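PDB 5KYO: Cyp101j2 from Sphingobium yanoikuyae, which is a haem-containing cytochrome P450 monooxygenase associated with hydroxylation of the monoterpene 1,8-cineole. Local coordinates for residues 68-72 with 73-77; 84-88 with 89-93; 253-257 with 258-262. One frame throughout, in Å; residues are numbered along the deposited sequence.

Contact 1. Residues 68-72 with 73-77; sequences RQAPH and PLMWT
Met75 folds back over the turn that precedes it and meets three consecutive residues with three successive atoms of its chain. Its CG lies 3.8 Å from CB of Ala70, and its terminal CE comes to 3.6 Å from CD of Pro71, the two side chains crossing at about a right angle. Between them, Met75 SD passes 3.8 Å from the backbone N of His72. The sulfur is also 5.4 Å from the centroid of the His72 ring and sits at the ring's edge, 85° off the normal, a distant Met-aromatic approach with neither face involved. What brings the thioether here is its shape: CG stands beside the backbone N (chi1 -61°), and further bends at chi2 and chi3 curl the chain back toward Pro71 instead of letting it run on straight.

A second shell surrounds these residues. The imidazole of His72 lies beyond the turn, and its NE2 is hydrogen-bonded to Asp42 OD2, which should limit rotation of the ring. No hydrogen bond joins 68-72 to 73-77, so the turn is held by apolar contact and by neighbours. Backbone hydrogen bonds pair Pro73 with Leu87 and Met75 with Val85, while Phe45 touches Met75 and Leu87 touches Ala70. The two prolines, Pro71 and Pro73, restrict the backbone on either side of His72. Such a helix-to-strand turn carries the chain from helix 59-69 into 74-77, an outermost strand of the mixed beta-sheet of the cytochrome P450 fold.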
# COMPACT_ATOMS: atom_id res chain seq x y z
N ARG A 68 -9.33 -1.98 -21.12
CA ARG A 68 -10.33 -1.95 -22.18
C ARG A 68 -9.74 -2.37 -23.53
O ARG A 68 -10.43 -2.97 -24.36
CB ARG A 68 -10.94 -0.55 -22.27
CG ARG A 68 -12.08 -0.40 -23.26
CD ARG A 68 -12.60 1.02 -23.27
N GLN A 69 -8.47 -2.06 -23.75
CA GLN A 69 -7.81 -2.37 -25.02
C GLN A 69 -7.29 -3.82 -25.10
O GLN A 69 -6.98 -4.31 -26.18
CB GLN A 69 -6.65 -1.40 -25.26
N ALA A 70 -7.23 -4.49 -23.95
CA ALA A 70 -6.65 -5.83 -23.89
C ALA A 70 -7.57 -6.93 -24.42
O ALA A 70 -8.65 -7.15 -23.88
CB ALA A 70 -6.24 -6.15 -22.46
N PRO A 71 -7.11 -7.65 -25.47
CA PRO A 71 -7.81 -8.76 -26.14
C PRO A 71 -8.17 -9.93 -25.22
O PRO A 71 -9.07 -10.69 -25.54
CB PRO A 71 -6.80 -9.22 -27.20
CG PRO A 71 -5.92 -8.05 -27.42
CD PRO A 71 -5.82 -7.34 -26.11
N HIS A 72 -7.45 -10.07 -24.10
CA HIS A 72 -7.73 -11.13 -23.14
C HIS A 72 -7.64 -10.61 -21.70
O HIS A 72 -6.92 -9.65 -21.44
CB HIS A 72 -6.77 -12.30 -23.32
CG HIS A 72 -6.79 -12.90 -24.69
ND1 HIS A 72 -7.59 -13.98 -25.02
CD2 HIS A 72 -6.12 -12.57 -25.82
CE1 HIS A 72 -7.40 -14.28 -26.29
NE2 HIS A 72 -6.52 -13.44 -26.80
N PRO A 73 -8.37 -11.25 -20.78
CA PRO A 73 -8.27 -10.96 -19.34
C PRO A 73 -6.85 -11.17 -18.81
O PRO A 73 -6.45 -10.53 -17.83
CB PRO A 73 -9.23 -11.97 -18.71
CG PRO A 73 -10.22 -12.25 -19.77
CD PRO A 73 -9.46 -12.20 -21.06
N LEU A 74 -6.09 -12.06 -19.44
CA LEU A 74 -4.73 -12.32 -19.02
C LEU A 74 -3.78 -12.02 -20.16
O LEU A 74 -3.77 -12.74 -21.16
CB LEU A 74 -4.56 -13.77 -18.55
CG LEU A 74 -3.25 -14.12 -17.84
CD1 LEU A 74 -3.28 -13.66 -16.39
CD2 LEU A 74 -2.93 -15.61 -17.90
N MET A 75 -2.99 -10.96 -20.02
CA MET A 75 -2.01 -10.60 -21.03
C MET A 75 -0.59 -10.83 -20.51
O MET A 75 -0.40 -11.17 -19.34
CB MET A 75 -2.18 -9.13 -21.46
CG MET A 75 -3.54 -8.81 -22.08
SD MET A 75 -3.75 -9.57 -23.72
CE MET A 75 -2.73 -8.47 -24.70
N TRP A 76 0.39 -10.63 -21.39
CA TRP A 76 1.79 -10.88 -21.06
C TRP A 76 2.65 -9.76 -21.62
O TRP A 76 2.46 -9.32 -22.75
CB TRP A 76 2.25 -12.23 -21.63
CG TRP A 76 3.65 -12.64 -21.28
CD1 TRP A 76 4.04 -13.44 -20.24
CD2 TRP A 76 4.85 -12.28 -21.98
NE1 TRP A 76 5.40 -13.59 -20.25
CE2 TRP A 76 5.92 -12.88 -21.30
CE3 TRP A 76 5.12 -11.49 -23.10
CZ2 TRP A 76 7.25 -12.73 -21.71
CZ3 TRP A 76 6.44 -11.34 -23.51
CH2 TRP A 76 7.49 -11.97 -22.81
N THR A 77 3.59 -9.28 -20.81
CA THR A 77 4.45 -8.15 -21.17
C THR A 77 5.91 -8.57 -21.12
O THR A 77 6.32 -9.28 -20.20
CB THR A 77 4.22 -6.92 -20.23
OG1 THR A 77 5.17 -5.87 -20.51
CG2 THR A 77 4.34 -7.33 -18.76

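Contact 2. Residues 84-88 with 89-93; sequences WVALR and SDLAE
A strand-to-helix turn joins strand 83-86 of the P450 beta-sheet to helix 89-97, with Arg88 at the N-cap position, and its inner side is closed by Ala86 and Leu91. The methyl CB of Ala86 points toward the helix and is met by the branched end of Leu91, whose CD2 lies 3.8 Å away. Leu91 reaches it with CG anti to the backbone N (chi1 -170°), which directs the isopropyl end, CG with its two methyls, back to the strand. Ala92 comes up beside the same methyl, the two CB atoms of Ala86 and Ala92 being 4.4 Å apart.

The first helical turn is tied by the backbone: Ala92 N donates to Arg88 O at 3.0 Å, nearly straight at 168°. The Arg88 side chain bends at chi2 and curls back to the preceding residue, where NH1 donates to Leu87 O at 2.9 Å. That acceptor lies in the guanidinium plane, whereas the nitrogen stands well above the carbonyl plane of Leu87. NH1 also makes a weak bond to Met67 O. Beyond the turn, Asp350 OD2 accepts from Ser89 N at the helix start, and Val346 and Val347 cover Ala92.

Chemically, the labour is divided: apolar groups pack strand against helix, the Arg88 guanidinium is turned to backbone carbonyl oxygens, one firmly and one weakly, and the Asp350 carboxylate probably interacts favourably with the positive, N-terminal end of the helix dipole.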
# COMPACT_ATOMS: atom_id res chain seq x y z
N TRP A 84 2.93 -12.25 -16.76
CA TRP A 84 1.51 -12.14 -17.05
C TRP A 84 0.85 -11.08 -16.17
O TRP A 84 1.31 -10.80 -15.06
CB TRP A 84 0.79 -13.48 -16.84
CG TRP A 84 1.41 -14.64 -17.55
CD1 TRP A 84 2.34 -15.51 -17.05
CD2 TRP A 84 1.11 -15.09 -18.88
NE1 TRP A 84 2.64 -16.47 -17.99
CE2 TRP A 84 1.90 -16.23 -19.12
CE3 TRP A 84 0.25 -14.64 -19.89
CZ2 TRP A 84 1.86 -16.93 -20.33
CZ3 TRP A 84 0.21 -15.33 -21.09
CH2 TRP A 84 1.02 -16.46 -21.31
N VAL A 85 -0.24 -10.50 -16.67
CA VAL A 85 -0.99 -9.50 -15.92
C VAL A 85 -2.49 -9.80 -15.96
O VAL A 85 -3.09 -9.90 -17.04
CB VAL A 85 -0.75 -8.06 -16.45
CG1 VAL A 85 -1.43 -7.04 -15.53
CG2 VAL A 85 0.73 -7.75 -16.59
N ALA A 86 -3.09 -9.97 -14.78
CA ALA A 86 -4.53 -10.15 -14.69
C ALA A 86 -5.22 -8.79 -14.84
O ALA A 86 -4.96 -7.86 -14.05
CB ALA A 86 -4.92 -10.80 -13.39
N LEU A 87 -6.08 -8.68 -15.85
CA LEU A 87 -6.69 -7.41 -16.22
C LEU A 87 -8.20 -7.34 -16.02
O LEU A 87 -8.86 -6.40 -16.48
CB LEU A 87 -6.35 -7.09 -17.67
CG LEU A 87 -4.86 -6.76 -17.88
CD1 LEU A 87 -4.55 -6.51 -19.33
CD2 LEU A 87 -4.46 -5.56 -17.04
N ARG A 88 -8.76 -8.33 -15.34
CA ARG A 88 -10.17 -8.30 -14.95
C ARG A 88 -10.30 -8.53 -13.45
O ARG A 88 -9.41 -9.11 -12.82
CB ARG A 88 -10.99 -9.33 -15.72
CG ARG A 88 -11.00 -9.14 -17.22
CD ARG A 88 -11.79 -7.91 -17.64
NE ARG A 88 -11.83 -7.77 -19.10
CZ ARG A 88 -10.88 -7.19 -19.82
NH1 ARG A 88 -9.81 -6.67 -19.24
NH2 ARG A 88 -11.01 -7.11 -21.14
N SER A 89 -11.43 -8.10 -12.88
CA SER A 89 -11.60 -8.12 -11.42
C SER A 89 -11.55 -9.53 -10.83
O SER A 89 -10.71 -9.83 -9.98
CB SER A 89 -12.91 -7.44 -11.03
OG SER A 89 -13.19 -7.63 -9.65
N ASP A 90 -12.47 -10.38 -11.28
CA ASP A 90 -12.59 -11.72 -10.72
C ASP A 90 -11.27 -12.49 -10.85
O ASP A 90 -10.87 -13.21 -9.94
CB ASP A 90 -13.73 -12.49 -11.40
CG ASP A 90 -15.09 -11.91 -11.07
OD1 ASP A 90 -15.57 -12.14 -9.94
OD2 ASP A 90 -15.67 -11.22 -11.93
N LEU A 91 -10.61 -12.30 -11.98
CA LEU A 91 -9.31 -12.92 -12.24
C LEU A 91 -8.24 -12.46 -11.24
O LEU A 91 -7.57 -13.27 -10.61
CB LEU A 91 -8.88 -12.59 -13.66
CG LEU A 91 -7.66 -13.38 -14.13
CD1 LEU A 91 -7.96 -14.87 -14.10
CD2 LEU A 91 -7.24 -12.92 -15.50
N ALA A 92 -8.10 -11.14 -11.11
CA ALA A 92 -7.16 -10.54 -10.17
C ALA A 92 -7.33 -11.07 -8.75
O ALA A 92 -6.35 -11.43 -8.08
CB ALA A 92 -7.32 -9.02 -10.19
N GLU A 93 -8.57 -11.16 -8.29
CA GLU A 93 -8.85 -11.62 -6.93
C GLU A 93 -8.53 -13.10 -6.75
O GLU A 93 -8.17 -13.54 -5.65
CB GLU A 93 -10.30 -11.37 -6.54
CG GLU A 93 -10.63 -9.89 -6.36
CD GLU A 93 -11.99 -9.66 -5.72
OE1 GLU A 93 -12.89 -10.50 -5.92
OE2 GLU A 93 -12.16 -8.65 -5.01

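Contact 3. Residues 253-257 with 258-262; sequences RPLTD and IEAEN
Glu259 OE1 takes two hydrogen bonds at once, one from a side chain and one from the backbone, while its partner oxygen takes a third. Arg253 grips the carboxylate end-on: NH1 lies 2.9 Å from Glu259 OE1, and NH2 lies 2.8 Å from Glu259 OE2. Both oxygens use their syn lone pairs, and the guanidinium and carboxylate planes are only 21° apart, a nearly coplanar two-bond salt bridge. On its anti side Glu259 OE1 also receives Thr256 N at 3.1 Å, the donor standing 30° out of the carboxylate plane. Arg253 NH1 has a further acceptor in Pro254 O, which steadies the guanidinium from the loop.

The return bond completes a capping box: Glu259 N donates to the N-cap residue through Thr256 OG1, 3.2 Å away. That hydroxyl reaches the N-H because it sits between the backbone N and the carbonyl carbon (chi1 69°). With it begins helix 257-270, where Ala260 N bonds to Thr256 O and Glu261 N to Asp257 O. An alanine in place of Glu259 would probably leave the Arg253 guanidinium without its counter-charge and Thr256 N without its acceptor, the Arg253 end of the loop being freer to move.

Leu255 CD2 packs 3.5 Å from Glu259 OE1, and Phe133 touches both residues. On helix 215-235, Arg234 pairs with Asp257, and Arg227 and Arg223 with Glu261; Asp257 OD2 and Glu261 OE2 lie 4.4 Å apart, and these arginines probably ease the like charges.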
# COMPACT_ATOMS: atom_id res chain seq x y z
N ARG A 253 5.97 -22.27 19.56
CA ARG A 253 7.32 -21.86 19.92
C ARG A 253 7.43 -20.35 19.83
O ARG A 253 6.74 -19.72 19.01
CB ARG A 253 8.35 -22.51 18.99
CG ARG A 253 8.08 -22.24 17.51
CD ARG A 253 9.36 -22.19 16.67
NE ARG A 253 9.10 -21.85 15.27
CZ ARG A 253 9.17 -20.62 14.77
NH1 ARG A 253 9.50 -19.59 15.55
NH2 ARG A 253 8.92 -20.40 13.48
N PRO A 254 8.29 -19.76 20.66
CA PRO A 254 8.53 -18.32 20.57
C PRO A 254 9.03 -17.87 19.18
O PRO A 254 9.55 -18.67 18.41
CB PRO A 254 9.61 -18.08 21.63
CG PRO A 254 9.37 -19.13 22.63
CD PRO A 254 8.90 -20.34 21.87
N LEU A 255 8.87 -16.59 18.87
CA LEU A 255 9.52 -16.04 17.69
C LEU A 255 11.02 -15.94 17.93
O LEU A 255 11.46 -15.64 19.04
CB LEU A 255 8.97 -14.65 17.33
CG LEU A 255 7.59 -14.46 16.72
CD1 LEU A 255 7.33 -12.98 16.48
CD2 LEU A 255 7.48 -15.22 15.43
N THR A 256 11.80 -16.15 16.88
CA THR A 256 13.23 -15.86 16.92
C THR A 256 13.44 -14.37 16.68
O THR A 256 12.55 -13.69 16.17
CB THR A 256 14.00 -16.64 15.84
OG1 THR A 256 13.63 -16.15 14.55
CG2 THR A 256 13.66 -18.14 15.93
N ASP A 257 14.62 -13.87 17.06
CA ASP A 257 15.00 -12.51 16.74
C ASP A 257 14.86 -12.19 15.25
O ASP A 257 14.36 -11.12 14.87
CB ASP A 257 16.41 -12.25 17.18
CG ASP A 257 16.49 -11.90 18.64
OD1 ASP A 257 15.48 -12.13 19.34
OD2 ASP A 257 17.55 -11.38 19.06
N ILE A 258 15.31 -13.12 14.40
CA ILE A 258 15.23 -12.95 12.95
C ILE A 258 13.79 -12.68 12.52
O ILE A 258 13.52 -11.73 11.79
CB ILE A 258 15.77 -14.20 12.22
CG1 ILE A 258 17.28 -14.29 12.37
CG2 ILE A 258 15.40 -14.14 10.74
CD1 ILE A 258 18.05 -13.28 11.56
N GLU A 259 12.86 -13.50 13.01
CA GLU A 259 11.45 -13.38 12.64
C GLU A 259 10.83 -12.06 13.12
O GLU A 259 10.07 -11.42 12.38
CB GLU A 259 10.66 -14.56 13.20
CG GLU A 259 10.83 -15.84 12.39
CD GLU A 259 10.38 -17.08 13.13
OE1 GLU A 259 10.24 -17.04 14.38
OE2 GLU A 259 10.17 -18.12 12.45
N ALA A 260 11.14 -11.65 14.34
CA ALA A 260 10.62 -10.40 14.88
C ALA A 260 11.22 -9.21 14.13
O ALA A 260 10.52 -8.23 13.88
CB ALA A 260 10.91 -10.30 16.38
N GLU A 261 12.50 -9.30 13.77
CA GLU A 261 13.15 -8.23 13.01
C GLU A 261 12.49 -8.11 11.63
O GLU A 261 12.19 -7.00 11.17
CB GLU A 261 14.65 -8.51 12.85
CG GLU A 261 15.45 -8.30 14.10
CD GLU A 261 16.70 -9.17 14.15
OE1 GLU A 261 17.04 -9.83 13.14
OE2 GLU A 261 17.34 -9.18 15.21
N ASN A 262 12.27 -9.25 10.98
CA ASN A 262 11.65 -9.29 9.66
C ASN A 262 10.28 -8.63 9.72
O ASN A 262 9.93 -7.82 8.86
CB ASN A 262 11.54 -10.74 9.15
CG ASN A 262 12.87 -11.27 8.64
OD1 ASN A 262 13.90 -10.60 8.74
ND2 ASN A 262 12.85 -12.47 8.06

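Contacts 1 and 2 are neighbours, their centres about 10 Å apart, and follow each other along the chain ahead of contact 3. Strands 74-77 and 83-86 lie side by side and antiparallel in the mixed sheet, at whose edge 74-77 stands. One contact thus leads into the strand pair and the other leads out of it. Contact 3 caps a distant helix, 257-270, about 42 and 34 Å from contacts 1 and 2, centre to centre. Together they illustrate local turns serving separate regions of one P450 chain, the sheet and the helical part; contacts 2 and 3 each bring a side chain, Ala92 and Leu255, to about 10 and 12 Å from the haem.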